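Side-chain contacts in signal recognition 54 kDa protein (PDB 3DM5), which belongs to the SRP54 family of signal recognition particle proteins, joining a helical bundle and a P-loop nucleotide-binding domain to a helical signal-peptide-binding domain: residues D332-L337 with I378-T383; Q57-E62 with V79-T84; L14-R19 with V32-R37; A191-H194 with A199-E202. All coordinates share one frame; numbering follows the deposited sequence.

Contact 1: residues D332-L337 with I378-T383; sequences DMYAQL and IMDSMT
Within the helical signal-peptide-binding domain, Tyr334 and Met333 on helix 330-341 meet Met379, the last residue of helix 369-379, and Asp380 just beyond it. The thioether of Met379 passes at a slant by the CB and CD1 side of the Tyr334 ring. Its SD lies 4.7 Å from the centroid of the Tyr334 ring and 67° off the ring normal, an oblique Met-aromatic contact. The contact rests on this sulfur, since the place of Met379 CE in the model is doubtful. A second methionine adds to the apolar layer, with Met333 CE 3.8 Å from Met379 SD. Met333 also touches Leu415 and Met422 of helix 409-427, so the pair faces the domain interior. At the far end of the ring the chemistry becomes polar. Tyr334 OH donates to the syn lone pair of Asp380 OD1, the side of the other oxygen, at 3.3 Å, and OD1 lies in the ring plane at its edge. The other oxygen, OD2, forms a salt bridge with Lys376. A type I turn from Met379 to Met382 follows the helix, closed by Met382 N to Met379 O at 2.9 Å. Interhelical packing of this methionine-rich kind is characteristic of the SRP54 signal-peptide-binding domain.

Contact 2: residues Q57-E62 with V79-T84; sequences QRRALE and VYEELT
Arg59 of helix 46-62 reaches across to Glu81 and Glu82 of helix 71-86 and engages both acids with different nitrogens. NH1 of Arg59 donates to Glu82 OE2 at 3.0 Å, with an N-H...O angle of 153°. The acceptor lies close to the guanidinium plane and offers its anti lone pair, while the two flat groups stand nearly perpendicular. NH2 of Arg59 meets Glu81 OE2 at 3.3 Å, again in the guanidinium plane. That oxygen, however, is approached 53° out of its own carboxylate plane, so the two salt bridges differ in geometry at the acid end. Chain shape explains the reach: Glu81 extends fully beyond CG, whereas Glu82 folds at its second torsion (chi2 -49°). Further out, Arg59 and Glu81 have additional charged partners. Arg59 NE pairs with Glu63, and Glu81 is gripped through OE2 by Lys77 and through OE1 by Lys85, one helical turn to either side. Glu82 is buried and packs on Leu52, Glu55 and Ile56 of helix 46-62, and Arg59 packs on Ile78. The whole is an interhelical salt-bridge network, here tying together two consecutive helices of the SRP54-type helical bundle.

Contact 3: residues L14-R19 with V32-R37; sequences LKKIAR and VRDIQR. With SO4 (sulfate ion), chain F.
Lys16 on helix 5-19 and Asp34 on helix 25-41 face each other across a wide gap, their CA atoms 10.3 Å apart, and both segments keep regular helical backbone bonding. The extended lysine does most of the spanning. It crosses Asp34 at about a right angle, bringing Lys16 NZ to 3.6 Å from Asp34 OD2. This is a long salt bridge without a hydrogen bond, and the stronger partner of Lys16 is Glu30. The other oxygen of Asp34 is held within its own helix: Arg37 NH1 donates to Asp34 OD1 at 2.9 Å, arriving on the anti side and 24° out of the carboxylate plane. One face of the Arg37 guanidinium lies over Arg33 O, which is 3.7 Å above its centre. Arg33 makes no contact with segment 14-19; its guanidinium binds a sulfate ion, probably from the crystallisation liquor. Its NH1 donates to sulfate O1 at 3.1 Å, almost straight at 164°, and NH2 adds a weak bond to O4. The Lys16-Asp34 pair alone is long and probably weak, but Glu30, also on helix 25-41, gives Lys16 a second anion, so this surface contact between the helices is chiefly one of charge.

Contact 4: residues A191-H194 with A199-E202; sequences AGRH and ALIE
Arg193 and Leu200 lie antiparallel, the arginine running out from the loop and the leucine coming back from the first turn of helix 198-211. Their overlap is aliphatic: Leu200 CD1 sits 3.4 Å from Arg193 CG and 3.6 Å from Arg193 CB. Leu200 gets there because its CG stands anti to the backbone N (chi1 -169°), which brings CD1 up to the Arg193 chain. Beyond CG, Arg193 bends twice, at chi2 (-132°) and chi3 (-29°), and so presents one flat face of its guanidinium to the helix. Ala199 CB covers that face, 3.3 Å above the guanidinium plane of Arg193 and over its centre. No hydrogen bond joins the two segments, so the evidence is for a packing contact. The charge of Arg193 is met in between, where NH2 forms a salt bridge with Asp197; the second oxygen of the same aspartate accepts from Leu200 N, linking the arginine to the helix start. Gly192, whose nearest approach to the bound GDP is about 7 Å, belongs to the DTAGR sequence of SRP-type nucleotide-binding domains. The loop leaves strand 185-189, which lies between strands 131-135 and 101-106. Backbone bonds from Arg193 to Gln109 and packing of Leu200 on Ile108 set this strand-to-helix connection against the probable P-loop that precedes helix 113-125.

In the fold
From the N terminus the four contacts follow in series, with none enclosing or crossing another. Contact 3 closes a 12-residue connection between helices 5-19 and 25-41, and contact 2 closes one of 16 residues between helices 46-62 and 71-86. Together they join successive pairs of the helical bundle, and they touch: Gln57 CB lies 3.7 Å from Val32 CG2. Contact 4 spans four residues, between the loop after interior strand 185-189 of the nucleotide-binding sheet and helix 198-211. Contact 1 bridges 40 residues, part of them not modelled, in the signal-peptide-binding domain. Its centre is about 73 Å from that of contact 4, across the chain's centre.

Contact 1: residues D332-L337 with I378-T383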
loop_
_atom_site.group_PDB
_atom_site.type_symbol
_atom_site.label_atom_id
_atom_site.label_comp_id
_atom_site.label_asym_id
_atom_site.label_seq_id
_atom_site.Cartn_x
_atom_site.Cartn_y
_atom_site.Cartn_z
ATOM N N ASP A 332 11.621 -32.722 15.960
ATOM C CA ASP A 332 12.451 -33.100 14.817
ATOM C C ASP A 332 11.872 -34.276 14.011
ATOM O O ASP A 332 11.893 -34.257 12.780
ATOM C CB ASP A 332 13.861 -33.433 15.286
ATOM C CG ASP A 332 14.600 -32.222 15.813
ATOM O OD1 ASP A 332 15.287 -32.335 16.853
ATOM O OD2 ASP A 332 14.494 -31.148 15.185
ATOM N N MET A 333 11.361 -35.293 14.705
ATOM C CA MET A 333 10.730 -36.441 14.058
ATOM C C MET A 333 9.390 -36.061 13.417
ATOM O O MET A 333 9.151 -36.335 12.239
ATOM C CB MET A 333 10.534 -37.580 15.061
ATOM C CG MET A 333 10.062 -38.887 14.431
ATOM S SD MET A 333 9.234 -40.006 15.587
ATOM C CE MET A 333 7.650 -39.196 15.768
ATOM N N TYR A 334 8.521 -35.438 14.211
ATOM C CA TYR A 334 7.260 -34.865 13.730
ATOM C C TYR A 334 7.438 -34.234 12.363
ATOM O O TYR A 334 6.579 -34.370 11.499
ATOM C CB TYR A 334 6.775 -33.797 14.717
ATOM C CG TYR A 334 5.364 -33.275 14.498
ATOM C CD1 TYR A 334 4.401 -33.378 15.500
ATOM C CD2 TYR A 334 5.000 -32.656 13.308
ATOM C CE1 TYR A 334 3.115 -32.894 15.321
ATOM C CE2 TYR A 334 3.711 -32.169 13.121
ATOM C CZ TYR A 334 2.775 -32.291 14.132
ATOM O OH TYR A 334 1.496 -31.812 13.956
ATOM N N ALA A 335 8.559 -33.538 12.191
ATOM C CA ALA A 335 8.878 -32.829 10.956
ATOM C C ALA A 335 9.417 -33.757 9.868
ATOM O O ALA A 335 8.953 -33.719 8.731
ATOM C CB ALA A 335 9.864 -31.710 11.236
ATOM N N GLN A 336 10.403 -34.581 10.210
ATOM C CA GLN A 336 10.925 -35.561 9.262
ATOM C C GLN A 336 9.771 -36.251 8.546
ATOM O O GLN A 336 9.713 -36.277 7.321
ATOM C CB GLN A 336 11.791 -36.607 9.969
ATOM C CG GLN A 336 13.108 -36.087 10.536
ATOM C CD GLN A 336 14.043 -35.555 9.462
ATOM O OE1 GLN A 336 13.735 -34.577 8.776
ATOM N NE2 GLN A 336 15.200 -36.193 9.320
ATOM N N LEU A 337 8.844 -36.800 9.323
ATOM C CA LEU A 337 7.697 -37.500 8.764
ATOM C C LEU A 337 6.841 -36.559 7.927
ATOM O O LEU A 337 6.562 -36.841 6.762
ATOM C CB LEU A 337 6.851 -38.139 9.872
ATOM C CG LEU A 337 7.577 -38.980 10.935
ATOM C CD1 LEU A 337 6.572 -39.799 11.745
ATOM C CD2 LEU A 337 8.664 -39.882 10.333
ATOM N N ILE A 378 -1.236 -38.147 17.977
ATOM C CA ILE A 378 -0.706 -38.455 19.294
ATOM C C ILE A 378 0.160 -37.312 19.816
ATOM O O ILE A 378 0.012 -36.882 20.959
ATOM C CB ILE A 378 0.101 -39.780 19.297
ATOM C CG1 ILE A 378 -0.817 -40.978 19.035
ATOM C CG2 ILE A 378 0.841 -39.973 20.624
ATOM C CD1 ILE A 378 -0.121 -42.313 19.145
ATOM N N MET A 379 1.060 -36.818 18.972
ATOM C CA MET A 379 1.954 -35.734 19.357
ATOM C C MET A 379 1.201 -34.431 19.654
ATOM O O MET A 379 1.641 -33.632 20.465
ATOM C CB MET A 379 3.027 -35.519 18.285
ATOM C CG MET A 379 4.107 -36.583 18.300
ATOM S SD MET A 379 5.389 -36.392 17.043
ATOM C CE MET A 379 4.408 -36.552 15.552
ATOM N N ASP A 380 0.062 -34.229 18.999
ATOM C CA ASP A 380 -0.782 -33.071 19.257
ATOM C C ASP A 380 -1.415 -33.158 20.636
ATOM O O ASP A 380 -2.138 -32.253 21.066
ATOM C CB ASP A 380 -1.894 -32.974 18.217
ATOM C CG ASP A 380 -1.376 -32.622 16.833
ATOM O OD1 ASP A 380 -0.168 -32.335 16.699
ATOM O OD2 ASP A 380 -2.187 -32.635 15.881
ATOM N N SER A 381 -1.167 -34.267 21.317
ATOM C CA SER A 381 -1.677 -34.435 22.661
ATOM C C SER A 381 -0.524 -34.405 23.653
ATOM O O SER A 381 -0.713 -34.541 24.867
ATOM C CB SER A 381 -2.460 -35.732 22.789
ATOM O OG SER A 381 -2.914 -35.879 24.120
ATOM N N MET A 382 0.677 -34.229 23.123
ATOM C CA MET A 382 1.837 -34.077 23.971
ATOM C C MET A 382 2.067 -32.589 24.257
ATOM O O MET A 382 1.600 -31.712 23.512
ATOM C CB MET A 382 3.070 -34.715 23.326
ATOM C CG MET A 382 2.923 -36.208 22.996
ATOM S SD MET A 382 4.473 -36.958 22.434
ATOM C CE MET A 382 4.031 -38.685 22.492
ATOM N N THR A 383 2.775 -32.313 25.347
ATOM C CA THR A 383 3.107 -30.948 25.692
ATOM C C THR A 383 4.440 -30.594 25.064
ATOM O O THR A 383 5.115 -31.453 24.493
ATOM C CB THR A 383 3.187 -30.738 27.213
ATOM O OG1 THR A 383 4.260 -31.520 27.770
ATOM C CG2 THR A 383 1.876 -31.131 27.849
#

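Contact 2: residues Q57-E62 with V79-T84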
loop_
_atom_site.group_PDB
_atom_site.type_symbol
_atom_site.label_atom_id
_atom_site.label_comp_id
_atom_site.label_asym_id
_atom_site.label_seq_id
_atom_site.Cartn_x
_atom_site.Cartn_y
_atom_site.Cartn_z
ATOM N N GLN A 57 -18.166 -16.233 -16.200
ATOM C CA GLN A 57 -19.113 -16.824 -15.258
ATOM C C GLN A 57 -19.968 -17.887 -15.932
ATOM O O GLN A 57 -20.125 -18.997 -15.406
ATOM C CB GLN A 57 -20.033 -15.756 -14.684
ATOM C CG GLN A 57 -20.688 -16.140 -13.363
ATOM C CD GLN A 57 -21.468 -14.984 -12.774
ATOM O OE1 GLN A 57 -22.376 -14.451 -13.411
ATOM N NE2 GLN A 57 -21.110 -14.577 -11.561
ATOM N N ARG A 58 -20.516 -17.521 -17.089
ATOM C CA ARG A 58 -21.393 -18.375 -17.869
ATOM C C ARG A 58 -20.691 -19.665 -18.291
ATOM O O ARG A 58 -21.146 -20.758 -17.960
ATOM C CB ARG A 58 -21.910 -17.596 -19.078
ATOM C CG ARG A 58 -22.676 -18.392 -20.118
ATOM C CD ARG A 58 -22.803 -17.573 -21.400
ATOM N NE ARG A 58 -22.829 -18.403 -22.604
ATOM C CZ ARG A 58 -21.837 -19.201 -22.996
ATOM N NH1 ARG A 58 -20.732 -19.308 -22.266
ATOM N NH2 ARG A 58 -21.956 -19.911 -24.112
ATOM N N ARG A 59 -19.573 -19.543 -19.000
ATOM C CA ARG A 59 -18.817 -20.723 -19.413
ATOM C C ARG A 59 -18.440 -21.642 -18.243
ATOM O O ARG A 59 -18.454 -22.857 -18.378
ATOM C CB ARG A 59 -17.556 -20.328 -20.198
ATOM C CG ARG A 59 -17.822 -19.612 -21.513
ATOM C CD ARG A 59 -16.561 -19.511 -22.364
ATOM N NE ARG A 59 -15.941 -20.819 -22.560
ATOM C CZ ARG A 59 -14.692 -21.006 -22.979
ATOM N NH1 ARG A 59 -13.914 -19.970 -23.242
ATOM N NH2 ARG A 59 -14.217 -22.232 -23.128
ATOM N N ALA A 60 -18.086 -21.070 -17.100
ATOM C CA ALA A 60 -17.688 -21.881 -15.952
ATOM C C ALA A 60 -18.874 -22.656 -15.408
ATOM O O ALA A 60 -18.807 -23.874 -15.257
ATOM C CB ALA A 60 -17.074 -21.014 -14.852
ATOM N N LEU A 61 -19.956 -21.933 -15.121
ATOM C CA LEU A 61 -21.202 -22.510 -14.613
ATOM C C LEU A 61 -21.809 -23.627 -15.471
ATOM O O LEU A 61 -22.233 -24.651 -14.935
ATOM C CB LEU A 61 -22.249 -21.411 -14.423
ATOM C CG LEU A 61 -22.386 -20.828 -13.017
ATOM C CD1 LEU A 61 -21.106 -21.005 -12.206
ATOM C CD2 LEU A 61 -22.810 -19.365 -13.085
ATOM N N GLU A 62 -21.853 -23.441 -16.788
ATOM C CA GLU A 62 -22.616 -24.352 -17.633
ATOM C C GLU A 62 -21.814 -25.128 -18.676
ATOM O O GLU A 62 -22.351 -25.529 -19.703
ATOM C CB GLU A 62 -23.754 -23.588 -18.312
ATOM C CG GLU A 62 -23.301 -22.625 -19.398
ATOM C CD GLU A 62 -24.395 -21.654 -19.813
ATOM O OE1 GLU A 62 -25.144 -21.187 -18.927
ATOM O OE2 GLU A 62 -24.499 -21.352 -21.020
ATOM N N VAL A 79 -10.692 -18.989 -18.146
ATOM C CA VAL A 79 -10.093 -17.702 -17.833
ATOM C C VAL A 79 -8.959 -17.337 -18.805
ATOM O O VAL A 79 -8.910 -16.222 -19.298
ATOM C CB VAL A 79 -9.567 -17.671 -16.373
ATOM C CG1 VAL A 79 -8.719 -16.431 -16.089
ATOM C CG2 VAL A 79 -10.702 -17.726 -15.415
ATOM N N TYR A 80 -8.037 -18.259 -19.064
ATOM C CA TYR A 80 -6.898 -17.960 -19.923
ATOM C C TYR A 80 -7.353 -17.581 -21.314
ATOM O O TYR A 80 -6.787 -16.688 -21.941
ATOM C CB TYR A 80 -5.983 -19.158 -20.025
ATOM C CG TYR A 80 -4.958 -19.059 -21.123
ATOM C CD1 TYR A 80 -4.969 -19.932 -22.203
ATOM C CD2 TYR A 80 -3.959 -18.113 -21.070
ATOM C CE1 TYR A 80 -4.000 -19.855 -23.200
ATOM C CE2 TYR A 80 -2.989 -18.031 -22.062
ATOM C CZ TYR A 80 -3.014 -18.898 -23.123
ATOM O OH TYR A 80 -2.046 -18.787 -24.104
ATOM N N GLU A 81 -8.385 -18.276 -21.778
ATOM C CA GLU A 81 -8.869 -18.166 -23.146
ATOM C C GLU A 81 -9.696 -16.901 -23.343
ATOM O O GLU A 81 -9.569 -16.203 -24.355
ATOM C CB GLU A 81 -9.665 -19.424 -23.506
ATOM C CG GLU A 81 -10.580 -19.302 -24.711
ATOM C CD GLU A 81 -11.358 -20.585 -24.967
ATOM O OE1 GLU A 81 -12.129 -20.621 -25.957
ATOM O OE2 GLU A 81 -11.195 -21.550 -24.175
ATOM N N GLU A 82 -10.533 -16.601 -22.362
ATOM C CA GLU A 82 -11.299 -15.367 -22.374
ATOM C C GLU A 82 -10.405 -14.114 -22.331
ATOM O O GLU A 82 -10.605 -13.179 -23.120
ATOM C CB GLU A 82 -12.329 -15.365 -21.244
ATOM C CG GLU A 82 -13.491 -16.282 -21.526
ATOM C CD GLU A 82 -14.078 -16.057 -22.913
ATOM O OE1 GLU A 82 -14.253 -14.881 -23.318
ATOM O OE2 GLU A 82 -14.365 -17.063 -23.596
ATOM N N LEU A 83 -9.426 -14.107 -21.425
ATOM C CA LEU A 83 -8.490 -13.003 -21.301
ATOM C C LEU A 83 -7.685 -12.822 -22.581
ATOM O O LEU A 83 -7.427 -11.703 -22.996
ATOM C CB LEU A 83 -7.541 -13.195 -20.098
ATOM C CG LEU A 83 -8.048 -12.691 -18.740
ATOM C CD1 LEU A 83 -7.019 -12.906 -17.627
ATOM C CD2 LEU A 83 -8.432 -11.218 -18.826
ATOM N N THR A 84 -7.291 -13.921 -23.215
ATOM C CA THR A 84 -6.547 -13.818 -24.467
ATOM C C THR A 84 -7.342 -13.142 -25.581
ATOM O O THR A 84 -6.777 -12.336 -26.322
ATOM C CB THR A 84 -5.968 -15.166 -24.957
ATOM O OG1 THR A 84 -5.029 -15.655 -23.999
ATOM C CG2 THR A 84 -5.210 -14.966 -26.285
#

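Contact 3: residues L14-R19 with V32-R37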
loop_
_atom_site.group_PDB
_atom_site.type_symbol
_atom_site.label_atom_id
_atom_site.label_comp_id
_atom_site.label_asym_id
_atom_site.label_seq_id
_atom_site.Cartn_x
_atom_site.Cartn_y
_atom_site.Cartn_z
ATOM N N LEU A 14 -6.313 -17.487 -10.017
ATOM C CA LEU A 14 -6.103 -18.800 -10.621
ATOM C C LEU A 14 -5.475 -19.767 -9.619
ATOM O O LEU A 14 -5.836 -20.945 -9.589
ATOM C CB LEU A 14 -5.265 -18.710 -11.909
ATOM C CG LEU A 14 -5.968 -18.068 -13.110
ATOM C CD1 LEU A 14 -5.201 -18.337 -14.369
ATOM C CD2 LEU A 14 -7.397 -18.581 -13.243
ATOM N N LYS A 15 -4.545 -19.266 -8.806
ATOM C CA LYS A 15 -3.979 -20.044 -7.702
ATOM C C LYS A 15 -5.076 -20.454 -6.734
ATOM O O LYS A 15 -5.125 -21.589 -6.280
ATOM C CB LYS A 15 -2.914 -19.251 -6.946
ATOM C CG LYS A 15 -1.586 -19.089 -7.698
ATOM C CD LYS A 15 -0.783 -17.931 -7.113
ATOM C CE LYS A 15 0.300 -17.413 -8.062
ATOM N NZ LYS A 15 1.680 -17.819 -7.654
ATOM N N LYS A 16 -5.965 -19.523 -6.423
ATOM C CA LYS A 16 -7.042 -19.817 -5.502
ATOM C C LYS A 16 -7.809 -21.007 -6.017
ATOM O O LYS A 16 -8.118 -21.929 -5.267
ATOM C CB LYS A 16 -7.973 -18.618 -5.344
ATOM C CG LYS A 16 -7.512 -17.591 -4.316
ATOM C CD LYS A 16 -8.656 -16.651 -3.937
ATOM C CE LYS A 16 -8.245 -15.700 -2.821
ATOM N NZ LYS A 16 -9.389 -14.848 -2.374
ATOM N N ILE A 17 -8.109 -20.986 -7.309
ATOM C CA ILE A 17 -8.840 -22.080 -7.935
ATOM C C ILE A 17 -8.071 -23.397 -7.819
ATOM O O ILE A 17 -8.641 -24.426 -7.478
ATOM C CB ILE A 17 -9.158 -21.771 -9.408
ATOM C CG1 ILE A 17 -10.123 -20.596 -9.476
ATOM C CG2 ILE A 17 -9.746 -22.988 -10.097
ATOM C CD1 ILE A 17 -11.146 -20.724 -10.545
ATOM N N ALA A 18 -6.773 -23.351 -8.090
ATOM C CA ALA A 18 -5.957 -24.547 -8.061
ATOM C C ALA A 18 -5.977 -25.149 -6.670
ATOM O O ALA A 18 -5.869 -26.361 -6.502
ATOM C CB ALA A 18 -4.531 -24.224 -8.468
ATOM N N ARG A 19 -6.139 -24.288 -5.677
ATOM C CA ARG A 19 -6.003 -24.693 -4.288
ATOM C C ARG A 19 -7.357 -24.959 -3.654
ATOM O O ARG A 19 -7.438 -25.547 -2.581
ATOM C CB ARG A 19 -5.255 -23.617 -3.503
ATOM C CG ARG A 19 -3.823 -23.395 -3.980
ATOM C CD ARG A 19 -3.135 -22.308 -3.157
ATOM N NE ARG A 19 -1.850 -21.903 -3.722
ATOM C CZ ARG A 19 -1.154 -20.844 -3.313
ATOM N NH1 ARG A 19 -1.620 -20.079 -2.329
ATOM N NH2 ARG A 19 0.008 -20.544 -3.891
ATOM N N VAL A 32 -15.011 -14.473 -10.350
ATOM C CA VAL A 32 -15.476 -13.412 -11.232
ATOM C C VAL A 32 -15.301 -12.045 -10.569
ATOM O O VAL A 32 -14.859 -11.080 -11.202
ATOM C CB VAL A 32 -16.941 -13.626 -11.662
ATOM C CG1 VAL A 32 -17.583 -12.301 -12.066
ATOM C CG2 VAL A 32 -17.007 -14.647 -12.792
ATOM N N ARG A 33 -15.621 -11.971 -9.284
ATOM C CA ARG A 33 -15.501 -10.714 -8.569
ATOM C C ARG A 33 -14.043 -10.339 -8.315
ATOM O O ARG A 33 -13.681 -9.162 -8.351
ATOM C CB ARG A 33 -16.296 -10.775 -7.270
ATOM C CG ARG A 33 -17.793 -10.838 -7.507
ATOM C CD ARG A 33 -18.540 -11.241 -6.258
ATOM N NE ARG A 33 -19.987 -11.154 -6.437
ATOM C CZ ARG A 33 -20.860 -11.802 -5.670
ATOM N NH1 ARG A 33 -20.415 -12.592 -4.701
ATOM N NH2 ARG A 33 -22.166 -11.673 -5.871
ATOM N N ASP A 34 -13.201 -11.335 -8.064
ATOM C CA ASP A 34 -11.776 -11.067 -7.961
ATOM C C ASP A 34 -11.254 -10.450 -9.261
ATOM O O ASP A 34 -10.446 -9.532 -9.222
ATOM C CB ASP A 34 -10.980 -12.321 -7.587
ATOM C CG ASP A 34 -10.903 -12.542 -6.075
ATOM O OD1 ASP A 34 -11.441 -11.703 -5.313
ATOM O OD2 ASP A 34 -10.297 -13.554 -5.651
ATOM N N ILE A 35 -11.737 -10.933 -10.404
ATOM C CA ILE A 35 -11.292 -10.434 -11.700
ATOM C C ILE A 35 -11.848 -9.046 -12.024
ATOM O O ILE A 35 -11.135 -8.192 -12.547
ATOM C CB ILE A 35 -11.641 -11.406 -12.843
ATOM C CG1 ILE A 35 -11.014 -12.784 -12.587
ATOM C CG2 ILE A 35 -11.168 -10.845 -14.194
ATOM C CD1 ILE A 35 -11.589 -13.886 -13.476
ATOM N N GLN A 36 -13.115 -8.814 -11.719
ATOM C CA GLN A 36 -13.671 -7.477 -11.875
ATOM C C GLN A 36 -12.829 -6.472 -11.116
ATOM O O GLN A 36 -12.455 -5.443 -11.657
ATOM C CB GLN A 36 -15.120 -7.427 -11.404
ATOM C CG GLN A 36 -16.031 -8.331 -12.229
ATOM C CD GLN A 36 -17.425 -8.393 -11.687
ATOM O OE1 GLN A 36 -18.361 -8.783 -12.395
ATOM N NE2 GLN A 36 -17.585 -8.015 -10.418
ATOM N N ARG A 37 -12.509 -6.780 -9.867
ATOM C CA ARG A 37 -11.725 -5.858 -9.053
ATOM C C ARG A 37 -10.348 -5.587 -9.639
ATOM O O ARG A 37 -9.896 -4.433 -9.675
ATOM C CB ARG A 37 -11.630 -6.333 -7.598
ATOM C CG ARG A 37 -12.705 -5.731 -6.684
ATOM C CD ARG A 37 -12.597 -6.192 -5.216
ATOM N NE ARG A 37 -13.500 -7.308 -4.923
ATOM C CZ ARG A 37 -13.115 -8.570 -4.733
ATOM N NH1 ARG A 37 -11.826 -8.890 -4.791
ATOM N NH2 ARG A 37 -14.024 -9.511 -4.476
HETATM S S SO4 F . -23.837 -14.214 -3.622
HETATM O O1 SO4 F . -22.421 -14.467 -3.344
HETATM O O2 SO4 F . -24.612 -15.253 -2.953
HETATM O O3 SO4 F . -24.248 -12.907 -3.126
HETATM O O4 SO4 F . -24.122 -14.215 -5.054
#

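Contact 4: residues A191-H194 with A199-E202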
loop_
_atom_site.group_PDB
_atom_site.type_symbol
_atom_site.label_atom_id
_atom_site.label_comp_id
_atom_site.label_asym_id
_atom_site.label_seq_id
_atom_site.Cartn_x
_atom_site.Cartn_y
_atom_site.Cartn_z
ATOM N N ALA A 191 4.966 14.746 -37.517
ATOM C CA ALA A 191 4.818 15.773 -36.506
ATOM C C ALA A 191 3.716 15.402 -35.527
ATOM O O ALA A 191 2.628 14.989 -35.925
ATOM C CB ALA A 191 4.499 17.095 -37.169
ATOM N N GLY A 192 3.999 15.544 -34.241
ATOM C CA GLY A 192 2.974 15.337 -33.241
ATOM C C GLY A 192 2.063 16.546 -33.195
ATOM O O GLY A 192 2.254 17.500 -33.949
ATOM N N ARG A 193 1.056 16.503 -32.332
ATOM C CA ARG A 193 0.262 17.679 -32.022
ATOM C C ARG A 193 -0.108 17.533 -30.560
ATOM O O ARG A 193 0.270 16.543 -29.933
ATOM C CB ARG A 193 -0.982 17.773 -32.903
ATOM C CG ARG A 193 -0.710 17.582 -34.397
ATOM C CD ARG A 193 -1.381 18.656 -35.227
ATOM N NE ARG A 193 -2.584 19.153 -34.568
ATOM C CZ ARG A 193 -2.992 20.416 -34.620
ATOM N NH1 ARG A 193 -2.285 21.310 -35.307
ATOM N NH2 ARG A 193 -4.099 20.789 -33.980
ATOM N N HIS A 194 -0.819 18.507 -30.000
ATOM C CA HIS A 194 -1.168 18.428 -28.586
ATOM C C HIS A 194 -2.170 17.328 -28.275
ATOM O O HIS A 194 -1.954 16.520 -27.379
ATOM C CB HIS A 194 -1.643 19.770 -28.042
ATOM C CG HIS A 194 -0.630 20.445 -27.169
ATOM N ND1 HIS A 194 0.396 21.209 -27.670
ATOM C CD2 HIS A 194 -0.491 20.455 -25.818
ATOM C CE1 HIS A 194 1.128 21.675 -26.667
ATOM N NE2 HIS A 194 0.608 21.230 -25.538
ATOM N N ALA A 199 -7.306 18.010 -36.907
ATOM C CA ALA A 199 -6.081 18.422 -37.594
ATOM C C ALA A 199 -5.127 17.255 -37.747
ATOM O O ALA A 199 -4.631 16.994 -38.839
ATOM C CB ALA A 199 -5.386 19.558 -36.872
ATOM N N LEU A 200 -4.871 16.558 -36.647
ATOM C CA LEU A 200 -3.900 15.470 -36.641
ATOM C C LEU A 200 -4.266 14.318 -37.579
ATOM O O LEU A 200 -3.404 13.799 -38.283
ATOM C CB LEU A 200 -3.641 14.955 -35.210
ATOM C CG LEU A 200 -2.459 13.998 -35.023
ATOM C CD1 LEU A 200 -1.709 14.353 -33.765
ATOM C CD2 LEU A 200 -2.903 12.551 -34.982
ATOM N N ILE A 201 -5.531 13.910 -37.583
ATOM C CA ILE A 201 -5.930 12.780 -38.410
ATOM C C ILE A 201 -5.899 13.203 -39.865
ATOM O O ILE A 201 -5.474 12.431 -40.718
ATOM C CB ILE A 201 -7.308 12.197 -38.018
ATOM C CG1 ILE A 201 -8.268 13.318 -37.652
ATOM C CG2 ILE A 201 -7.187 11.231 -36.825
ATOM C CD1 ILE A 201 -9.282 12.915 -36.564
ATOM N N GLU A 202 -6.296 14.446 -40.133
ATOM C CA GLU A 202 -6.255 14.998 -41.488
ATOM C C GLU A 202 -4.815 15.057 -42.020
ATOM O O GLU A 202 -4.534 14.648 -43.147
ATOM C CB GLU A 202 -6.914 16.383 -41.526
ATOM C CG GLU A 202 -7.233 16.904 -42.920
ATOM C CD GLU A 202 -8.193 15.993 -43.698
ATOM O OE1 GLU A 202 -9.044 15.316 -43.070
ATOM O OE2 GLU A 202 -8.096 15.961 -44.946
#